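PDB 6RXA: argininosuccinate lyase from Chelativorans sp., which acts as a C-N lyase (EDDS lyase) of the aspartase/fumarase superfamily and probably also splits argininosuccinate into fumarate and L-arginine. Local coordinates for residues L129-A134 / D184-L189; E133-Y138 / A246-G251; Y190-L195 / V238-F243. The protein carries 2 engineered substitutions. All blocks are in the same frame, centred on the assembly; numbering follows the deposited sequence.

Contact 1 of 3, residues L129-A134 / D184-L189; sequences LRTIEA and DRYREL. With NA (sodium ion), chain F.
T131 and Y186 make the closest touch, a CH-pi contact in which the threonine methyl sits over one face of the phenol ring. CG2 of T131 is 4.0 Å from the ring centroid of Y186, displaced toward the hydroxyl end, with CZ of Y186 its nearest carbon at 3.6 Å. A chi1 of -65° sends CG2 anti to the backbone N and keeps OG1 beside that N, where it bonds to O of Q127 one turn back. Next to it, I132 brings CG1 to 3.9 Å from CB of Y186, a plain apolar contact with the two side chains running past each other in opposite senses. Segments 129-134 and 184-189, of helices 112-147 and 168-193, run antiparallel, their axes at 162°, in the long-helix bundle of the aspartase/fumarase superfamily. Replacing the tyrosine with alanine would probably leave the T131 methyl facing a gap and N245, which bonds the phenol OH, without that partner. The charged groups of 184-189 have partners in their own helix and beyond it. NH2 of R187 meets OD1 of D184 at 2.8 Å from above the carboxylate plane, while NH1 pairs with D468. OE1 of E188 holds a sodium ion at 2.3 Å, with two waters and the same glutamate of the second subunit as the other ligands; one of these waters donates to O of R185.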
loop_
_atom_site.group_PDB
_atom_site.type_symbol
_atom_site.label_atom_id
_atom_site.label_comp_id
_atom_site.label_asym_id
_atom_site.label_seq_id
_atom_site.Cartn_x
_atom_site.Cartn_y
_atom_site.Cartn_z
ATOM N N LEU A 129 16.225 -7.251 18.372
ATOM C CA LEU A 129 17.569 -7.021 18.895
ATOM C C LEU A 129 18.623 -7.136 17.790
ATOM O O LEU A 129 19.566 -6.342 17.733
ATOM C CB LEU A 129 17.879 -7.978 20.045
ATOM C CG LEU A 129 16.987 -7.783 21.268
ATOM C CD1 LEU A 129 17.379 -8.742 22.378
ATOM C CD2 LEU A 129 17.033 -6.355 21.782
ATOM N N ARG A 130 18.474 -8.120 16.900
ATOM C CA ARG A 130 19.346 -8.226 15.731
ATOM C C ARG A 130 19.315 -6.945 14.902
ATOM O O ARG A 130 20.363 -6.446 14.457
ATOM C CB ARG A 130 18.875 -9.420 14.902
ATOM C CG ARG A 130 19.681 -9.700 13.659
ATOM C CD ARG A 130 18.978 -10.740 12.796
ATOM N NE ARG A 130 19.763 -11.093 11.614
ATOM C CZ ARG A 130 19.238 -11.537 10.474
ATOM N NH1 ARG A 130 17.914 -11.680 10.353
ATOM N NH2 ARG A 130 20.038 -11.818 9.451
ATOM N N THR A 131 18.119 -6.392 14.696
ATOM C CA THR A 131 17.965 -5.180 13.901
ATOM C C THR A 131 18.574 -3.977 14.603
ATOM O O THR A 131 19.286 -3.183 13.973
ATOM C CB THR A 131 16.472 -4.956 13.632
ATOM O OG1 THR A 131 15.952 -6.021 12.825
ATOM C CG2 THR A 131 16.229 -3.648 12.911
ATOM N N ILE A 132 18.316 -3.822 15.908
ATOM C CA ILE A 132 18.916 -2.730 16.669
ATOM C C ILE A 132 20.435 -2.805 16.611
ATOM O O ILE A 132 21.109 -1.788 16.441
ATOM C CB ILE A 132 18.366 -2.719 18.109
ATOM C CG1 ILE A 132 16.897 -2.277 18.064
ATOM C CG2 ILE A 132 19.177 -1.799 19.007
ATOM C CD1 ILE A 132 16.125 -2.490 19.356
ATOM N N GLU A 133 20.998 -4.006 16.737
ATOM C CA GLU A 133 22.447 -4.148 16.623
ATOM C C GLU A 133 22.940 -3.684 15.255
ATOM O O GLU A 133 23.950 -2.976 15.161
ATOM C CB GLU A 133 22.832 -5.599 16.890
ATOM C CG GLU A 133 24.316 -5.863 16.843
ATOM C CD GLU A 133 24.648 -7.312 17.141
ATOM O OE1 GLU A 133 23.990 -8.203 16.571
ATOM O OE2 GLU A 133 25.556 -7.559 17.949
ATOM N N ALA A 134 22.241 -4.071 14.180
ATOM C CA ALA A 134 22.656 -3.669 12.836
ATOM C C ALA A 134 22.518 -2.162 12.640
ATOM O O ALA A 134 23.399 -1.526 12.042
ATOM C CB ALA A 134 21.846 -4.434 11.787
ATOM N N ASP A 184 15.060 5.014 18.620
ATOM C CA ASP A 184 13.967 5.237 19.558
ATOM C C ASP A 184 12.708 4.487 19.117
ATOM O O ASP A 184 12.042 3.841 19.935
ATOM C CB ASP A 184 13.663 6.725 19.702
ATOM C CG ASP A 184 14.666 7.467 20.570
ATOM O OD1 ASP A 184 15.296 6.860 21.468
ATOM O OD2 ASP A 184 14.794 8.698 20.363
ATOM N N ARG A 185 12.351 4.566 17.826
ATOM C CA ARG A 185 11.147 3.868 17.371
ATOM C C ARG A 185 11.242 2.374 17.666
ATOM O O ARG A 185 10.271 1.745 18.109
ATOM C CB ARG A 185 10.929 4.054 15.867
ATOM C CG ARG A 185 10.467 5.420 15.420
ATOM C CD ARG A 185 10.190 5.462 13.864
ATOM N NE ARG A 185 9.731 6.806 13.616
ATOM C CZ ARG A 185 10.499 7.816 13.237
ATOM N NH1 ARG A 185 11.770 7.631 12.877
ATOM N NH2 ARG A 185 9.966 9.017 13.177
ATOM N N TYR A 186 12.408 1.780 17.400
ATOM C CA TYR A 186 12.579 0.351 17.617
ATOM C C TYR A 186 12.575 -0.016 19.102
ATOM O O TYR A 186 11.999 -1.039 19.476
ATOM C CB TYR A 186 13.879 -0.118 16.972
ATOM C CG TYR A 186 13.823 -0.439 15.499
ATOM C CD1 TYR A 186 12.935 -1.392 14.999
ATOM C CD2 TYR A 186 14.694 0.174 14.608
ATOM C CE1 TYR A 186 12.912 -1.708 13.654
ATOM C CE2 TYR A 186 14.676 -0.145 13.258
ATOM C CZ TYR A 186 13.785 -1.076 12.790
ATOM O OH TYR A 186 13.786 -1.380 11.446
ATOM N N ARG A 187 13.217 0.778 19.966
ATOM C CA ARG A 187 13.181 0.475 21.399
ATOM C C ARG A 187 11.776 0.644 21.975
ATOM O O ARG A 187 11.355 -0.122 22.854
ATOM C CB ARG A 187 14.167 1.359 22.153
ATOM C CG ARG A 187 15.635 1.027 21.899
ATOM C CD ARG A 187 16.577 1.878 22.758
ATOM N NE ARG A 187 16.584 3.279 22.354
ATOM C CZ ARG A 187 17.580 3.878 21.703
ATOM N NH1 ARG A 187 18.696 3.223 21.379
ATOM N NH2 ARG A 187 17.464 5.155 21.389
ATOM N N GLU A 188 11.044 1.656 21.505
ATOM C CA GLU A 188 9.650 1.816 21.910
ATOM C C GLU A 188 8.828 0.603 21.514
ATOM O O GLU A 188 8.008 0.110 22.302
ATOM C CB GLU A 188 9.082 3.080 21.262
ATOM C CG GLU A 188 9.686 4.374 21.803
ATOM C CD GLU A 188 9.494 5.562 20.877
ATOM O OE1 GLU A 188 8.741 5.443 19.894
ATOM O OE2 GLU A 188 10.122 6.611 21.138
ATOM N N LEU A 189 9.030 0.115 20.288
ATOM C CA LEU A 189 8.359 -1.090 19.826
ATOM C C LEU A 189 8.747 -2.294 20.680
ATOM O O LEU A 189 7.897 -3.128 21.017
ATOM C CB LEU A 189 8.736 -1.321 18.368
ATOM C CG LEU A 189 8.389 -2.696 17.805
ATOM C CD1 LEU A 189 6.889 -2.926 17.737
ATOM C CD2 LEU A 189 8.996 -2.856 16.421
HETATM NA NA NA F . 6.801 4.618 19.054
HETATM O O HOH W 1 7.654 2.824 17.738
HETATM O O HOH W 2 5.078 5.820 17.932
#

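Contact 2 of 3, residues E133-Y138 / A246-G251; sequences EAVIGY and AVFLSG
Just before F248, the ring that V135 and Y138 press on, the carbonyl O of V247 is gripped by two donors from the next turn of its helix. OG of S250 folds back to O of V247 at 2.8 Å, tilted 16° from the carbonyl plane, and N of G251 reaches the same oxygen in a longer bond of 3.3 Å. The glycine N also makes a weak bond to O of F248, so the helix bonding is shared between two carbonyls at this point. Across the contact everything is apolar. CG2 of V135 rests over one face of the F248 ring, 4.1 Å from its centroid and shifted to the rim, where CZ of F248 is nearest at 3.8 Å; this is a CH-pi contact. The phenyl gets there because its CG stands anti to the backbone N (chi1 159°), which carries the ring out toward helix 112-147. That helix and 236-262 both belong to the long-helix bundle of the aspartase/fumarase superfamily, and the contact lies close to the centre of the chain. L179 of helix 168-193 touches both aromatic residues, and T339 of helix 329-348 packs on F248. Y138 meets the phenylalanine differently. CE1 of F248 lies at the edge of the Y138 ring, near its plane and 4.0 Å from CE2 of Y138, and CD2 of that tyrosine in turn lies at the edge of the phenyl ring, in its plane. L252 and L255, farther along helix 236-262, also pack on Y138.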
loop_
_atom_site.group_PDB
_atom_site.type_symbol
_atom_site.label_atom_id
_atom_site.label_comp_id
_atom_site.label_asym_id
_atom_site.label_seq_id
_atom_site.Cartn_x
_atom_site.Cartn_y
_atom_site.Cartn_z
ATOM N N GLU A 133 20.998 -4.006 16.737
ATOM C CA GLU A 133 22.447 -4.148 16.623
ATOM C C GLU A 133 22.940 -3.684 15.255
ATOM O O GLU A 133 23.950 -2.976 15.161
ATOM C CB GLU A 133 22.832 -5.599 16.890
ATOM C CG GLU A 133 24.316 -5.863 16.843
ATOM C CD GLU A 133 24.648 -7.312 17.141
ATOM O OE1 GLU A 133 23.990 -8.203 16.571
ATOM O OE2 GLU A 133 25.556 -7.559 17.949
ATOM N N ALA A 134 22.241 -4.071 14.180
ATOM C CA ALA A 134 22.656 -3.669 12.836
ATOM C C ALA A 134 22.518 -2.162 12.640
ATOM O O ALA A 134 23.399 -1.526 12.042
ATOM C CB ALA A 134 21.846 -4.434 11.787
ATOM N N VAL A 135 21.437 -1.566 13.159
ATOM C CA VAL A 135 21.244 -0.119 13.032
ATOM C C VAL A 135 22.295 0.643 13.830
ATOM O O VAL A 135 22.785 1.680 13.380
ATOM C CB VAL A 135 19.808 0.280 13.417
ATOM C CG1 VAL A 135 19.632 1.799 13.403
ATOM C CG2 VAL A 135 18.823 -0.365 12.457
ATOM N N ILE A 136 22.682 0.132 15.007
ATOM C CA ILE A 136 23.779 0.745 15.753
ATOM C C ILE A 136 25.072 0.685 14.941
ATOM O O ILE A 136 25.813 1.669 14.850
ATOM C CB ILE A 136 23.927 0.077 17.133
ATOM C CG1 ILE A 136 22.771 0.456 18.047
ATOM C CG2 ILE A 136 25.276 0.460 17.755
ATOM C CD1 ILE A 136 22.766 -0.329 19.354
ATOM N N GLY A 137 25.355 -0.462 14.323
ATOM C CA GLY A 137 26.556 -0.570 13.508
ATOM C C GLY A 137 26.555 0.401 12.342
ATOM O O GLY A 137 27.599 0.956 11.975
ATOM N N TYR A 138 25.391 0.615 11.744
ATOM C CA TYR A 138 25.236 1.581 10.659
ATOM C C TYR A 138 25.476 2.991 11.167
ATOM O O TYR A 138 26.248 3.751 10.569
ATOM C CB TYR A 138 23.822 1.406 10.114
ATOM C CG TYR A 138 23.350 2.208 8.918
ATOM C CD1 TYR A 138 24.198 2.600 7.903
ATOM C CD2 TYR A 138 22.002 2.532 8.802
ATOM C CE1 TYR A 138 23.712 3.303 6.808
ATOM C CE2 TYR A 138 21.511 3.225 7.713
ATOM C CZ TYR A 138 22.378 3.611 6.718
ATOM O OH TYR A 138 21.905 4.317 5.629
ATOM N N ALA A 246 9.899 -0.289 7.487
ATOM C CA ALA A 246 9.677 0.442 6.247
ATOM C C ALA A 246 10.196 1.876 6.337
ATOM O O ALA A 246 10.799 2.387 5.387
ATOM C CB ALA A 246 8.204 0.450 5.863
ATOM N N VAL A 247 9.921 2.567 7.447
ATOM C CA VAL A 247 10.353 3.968 7.531
ATOM C C VAL A 247 11.870 4.074 7.668
ATOM O O VAL A 247 12.509 4.904 7.007
ATOM C CB VAL A 247 9.576 4.768 8.599
ATOM C CG1 VAL A 247 10.057 4.459 10.005
ATOM C CG2 VAL A 247 9.699 6.275 8.301
ATOM N N PHE A 248 12.474 3.228 8.513
ATOM C CA PHE A 248 13.924 3.153 8.598
ATOM C C PHE A 248 14.540 2.889 7.226
ATOM O O PHE A 248 15.472 3.579 6.795
ATOM C CB PHE A 248 14.347 2.068 9.602
ATOM C CG PHE A 248 15.754 1.600 9.381
ATOM C CD1 PHE A 248 16.820 2.451 9.605
ATOM C CD2 PHE A 248 16.009 0.349 8.871
ATOM C CE1 PHE A 248 18.101 2.066 9.344
ATOM C CE2 PHE A 248 17.293 -0.054 8.612
ATOM C CZ PHE A 248 18.352 0.791 8.848
ATOM N N LEU A 249 14.009 1.901 6.507
ATOM C CA LEU A 249 14.575 1.572 5.203
ATOM C C LEU A 249 14.367 2.697 4.203
ATOM O O LEU A 249 15.175 2.835 3.279
ATOM C CB LEU A 249 14.038 0.236 4.682
ATOM C CG LEU A 249 14.683 -1.007 5.326
ATOM C CD1 LEU A 249 13.914 -2.267 4.997
ATOM C CD2 LEU A 249 16.129 -1.141 4.856
ATOM N N SER A 250 13.297 3.491 4.351
ATOM C CA SER A 250 13.122 4.603 3.422
ATOM C C SER A 250 14.256 5.610 3.573
ATOM O O SER A 250 14.703 6.192 2.576
ATOM C CB SER A 250 11.748 5.274 3.563
ATOM O OG SER A 250 11.713 6.187 4.646
ATOM N N GLY A 251 14.766 5.800 4.794
ATOM C CA GLY A 251 15.896 6.695 4.963
ATOM C C GLY A 251 17.169 6.102 4.411
ATOM O O GLY A 251 18.041 6.827 3.920
#

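Contact 3 of 3, residues Y190-L195 / V238-F243; sequences YARINL and VAEHAF
R192 presents the NE side of its guanidinium to the carboxylate of E240, and the two flat groups lie nearly coplanar, 21° apart. NE of R192 donates to OE1 of E240 at 3.0 Å and NH2 of R192 to OE2 of E240 at 2.8 Å, the latter almost straight at 173°. Both oxygens receive with their syn lone pairs, so the salt bridge is two-pronged and fixes the rotation of both groups. The glutamate reaches across on an extended chain, whereas the arginine bends at chi3 (-73°) to turn its NE edge to it; the two chains cross at about a right angle. The bridge ties the C-terminal end of helix 168-193 to the start of helix 236-262, in the helical bundle of the aspartase/fumarase fold and against a subunit interface. OE1 of E240 also takes NE of R185 of the second subunit, and NH1 of R192 pairs with E188 of that subunit, so the charges form a network between chains. One residue on, I193, the last residue of its helix, lies crosswise to H241, its CD1 3.7 Å from ND1 of the imidazole. That nitrogen is buried with no hydrogen-bond partner in the model.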
loop_
_atom_site.group_PDB
_atom_site.type_symbol
_atom_site.label_atom_id
_atom_site.label_comp_id
_atom_site.label_asym_id
_atom_site.label_seq_id
_atom_site.Cartn_x
_atom_site.Cartn_y
_atom_site.Cartn_z
ATOM N N TYR A 190 10.027 -2.403 21.039
ATOM C CA TYR A 190 10.481 -3.551 21.814
ATOM C C TYR A 190 9.657 -3.705 23.082
ATOM O O TYR A 190 9.318 -4.827 23.484
ATOM C CB TYR A 190 11.967 -3.405 22.141
ATOM C CG TYR A 190 12.565 -4.648 22.781
ATOM C CD1 TYR A 190 13.023 -5.691 21.997
ATOM C CD2 TYR A 190 12.668 -4.769 24.168
ATOM C CE1 TYR A 190 13.581 -6.823 22.574
ATOM C CE2 TYR A 190 13.223 -5.897 24.754
ATOM C CZ TYR A 190 13.682 -6.918 23.945
ATOM O OH TYR A 190 14.240 -8.047 24.513
ATOM N N ALA A 191 9.303 -2.590 23.721
ATOM C CA ALA A 191 8.564 -2.684 24.975
ATOM C C ALA A 191 7.182 -3.296 24.780
ATOM O O ALA A 191 6.634 -3.894 25.723
ATOM C CB ALA A 191 8.441 -1.299 25.617
ATOM N N ARG A 192 6.595 -3.118 23.589
ATOM C CA ARG A 192 5.304 -3.722 23.279
ATOM C C ARG A 192 5.444 -5.161 22.786
ATOM O O ARG A 192 4.552 -5.978 23.039
ATOM C CB ARG A 192 4.525 -2.866 22.277
ATOM C CG ARG A 192 3.834 -1.664 22.925
ATOM C CD ARG A 192 3.067 -0.794 21.907
ATOM N NE ARG A 192 3.935 -0.007 21.040
ATOM C CZ ARG A 192 4.475 1.161 21.386
ATOM N NH1 ARG A 192 4.242 1.674 22.589
ATOM N NH2 ARG A 192 5.246 1.812 20.539
ATOM N N ILE A 193 6.531 -5.490 22.074
ATOM C CA ILE A 193 6.752 -6.870 21.639
ATOM C C ILE A 193 7.037 -7.762 22.838
ATOM O O ILE A 193 6.576 -8.907 22.897
ATOM C CB ILE A 193 7.898 -6.935 20.611
ATOM C CG1 ILE A 193 7.436 -6.386 19.264
ATOM C CG2 ILE A 193 8.394 -8.370 20.434
ATOM C CD1 ILE A 193 8.464 -6.403 18.184
ATOM N N ASN A 194 7.789 -7.252 23.807
ATOM C CA ASN A 194 8.294 -8.076 24.903
ATOM C C ASN A 194 7.306 -8.170 26.063
ATOM O O ASN A 194 7.642 -7.949 27.229
ATOM C CB ASN A 194 9.645 -7.564 25.375
ATOM C CG ASN A 194 10.382 -8.604 26.185
ATOM O OD1 ASN A 194 10.121 -9.797 26.034
ATOM N ND2 ASN A 194 11.297 -8.170 27.036
ATOM N N LEU A 195 6.080 -8.543 25.723
ATOM C CA LEU A 195 4.995 -8.799 26.662
ATOM C C LEU A 195 4.442 -10.188 26.381
ATOM O O LEU A 195 4.274 -10.569 25.222
ATOM C CB LEU A 195 3.884 -7.761 26.468
ATOM C CG LEU A 195 4.270 -6.310 26.729
ATOM C CD1 LEU A 195 3.126 -5.393 26.331
ATOM C CD2 LEU A 195 4.616 -6.116 28.186
ATOM N N VAL A 238 2.922 -6.386 15.388
ATOM C CA VAL A 238 3.411 -6.922 14.120
ATOM C C VAL A 238 3.348 -5.849 13.038
ATOM O O VAL A 238 4.305 -5.640 12.279
ATOM C CB VAL A 238 2.616 -8.188 13.743
ATOM C CG1 VAL A 238 3.137 -8.810 12.472
ATOM C CG2 VAL A 238 2.663 -9.199 14.894
ATOM N N ALA A 239 2.214 -5.147 12.960
ATOM C CA ALA A 239 2.098 -4.011 12.056
ATOM C C ALA A 239 3.150 -2.955 12.363
ATOM O O ALA A 239 3.771 -2.403 11.442
ATOM C CB ALA A 239 0.696 -3.409 12.159
ATOM N N GLU A 240 3.381 -2.674 13.652
ATOM C CA GLU A 240 4.339 -1.642 14.025
ATOM C C GLU A 240 5.765 -2.043 13.664
ATOM O O GLU A 240 6.548 -1.204 13.205
ATOM C CB GLU A 240 4.217 -1.302 15.507
ATOM C CG GLU A 240 5.090 -0.152 15.940
ATOM C CD GLU A 240 4.999 0.147 17.422
ATOM O OE1 GLU A 240 4.131 -0.405 18.111
ATOM O OE2 GLU A 240 5.810 0.950 17.904
ATOM N N HIS A 241 6.117 -3.313 13.849
ATOM C CA HIS A 241 7.435 -3.794 13.430
ATOM C C HIS A 241 7.621 -3.619 11.924
ATOM O O HIS A 241 8.658 -3.113 11.464
ATOM C CB HIS A 241 7.563 -5.251 13.878
ATOM C CG HIS A 241 8.956 -5.779 13.856
ATOM N ND1 HIS A 241 9.332 -6.888 14.584
ATOM C CD2 HIS A 241 10.059 -5.372 13.184
ATOM C CE1 HIS A 241 10.613 -7.135 14.367
ATOM N NE2 HIS A 241 11.077 -6.233 13.520
ATOM N N ALA A 242 6.606 -3.973 11.143
ATOM C CA ALA A 242 6.665 -3.761 9.702
ATOM C C ALA A 242 6.814 -2.282 9.365
ATOM O O ALA A 242 7.567 -1.917 8.444
ATOM C CB ALA A 242 5.418 -4.343 9.036
ATOM N N PHE A 243 6.112 -1.410 10.092
ATOM C CA PHE A 243 6.225 0.012 9.811
ATOM C C PHE A 243 7.620 0.553 10.118
ATOM O O PHE A 243 8.191 1.312 9.321
ATOM C CB PHE A 243 5.217 0.849 10.587
ATOM C CG PHE A 243 5.541 2.302 10.504
ATOM C CD1 PHE A 243 5.358 2.994 9.306
ATOM C CD2 PHE A 243 6.100 2.967 11.570
ATOM C CE1 PHE A 243 5.701 4.310 9.195
ATOM C CE2 PHE A 243 6.442 4.304 11.461
ATOM C CZ PHE A 243 6.255 4.971 10.261
#

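Three helices of one bundle are joined pairwise here: 112-147 with 168-193 in contact 1, 112-147 with 236-262 in contact 2, and 168-193 with 236-262 in contact 3. Contact 1 lies between the others, its centre about 9 Å from that of contact 2 and about 10 Å from that of contact 3, whose own centres are about 16 Å apart. OH of Y186 packs on CD2 of F248 at 3.8 Å, and CD2 of L189 on CA of H241 at 3.5 Å. The sodium ion bound by E188 in contact 1 lies about 4 Å from the nearest side-chain atom of R192 in contact 3. All three are away from the known substrate-binding residues.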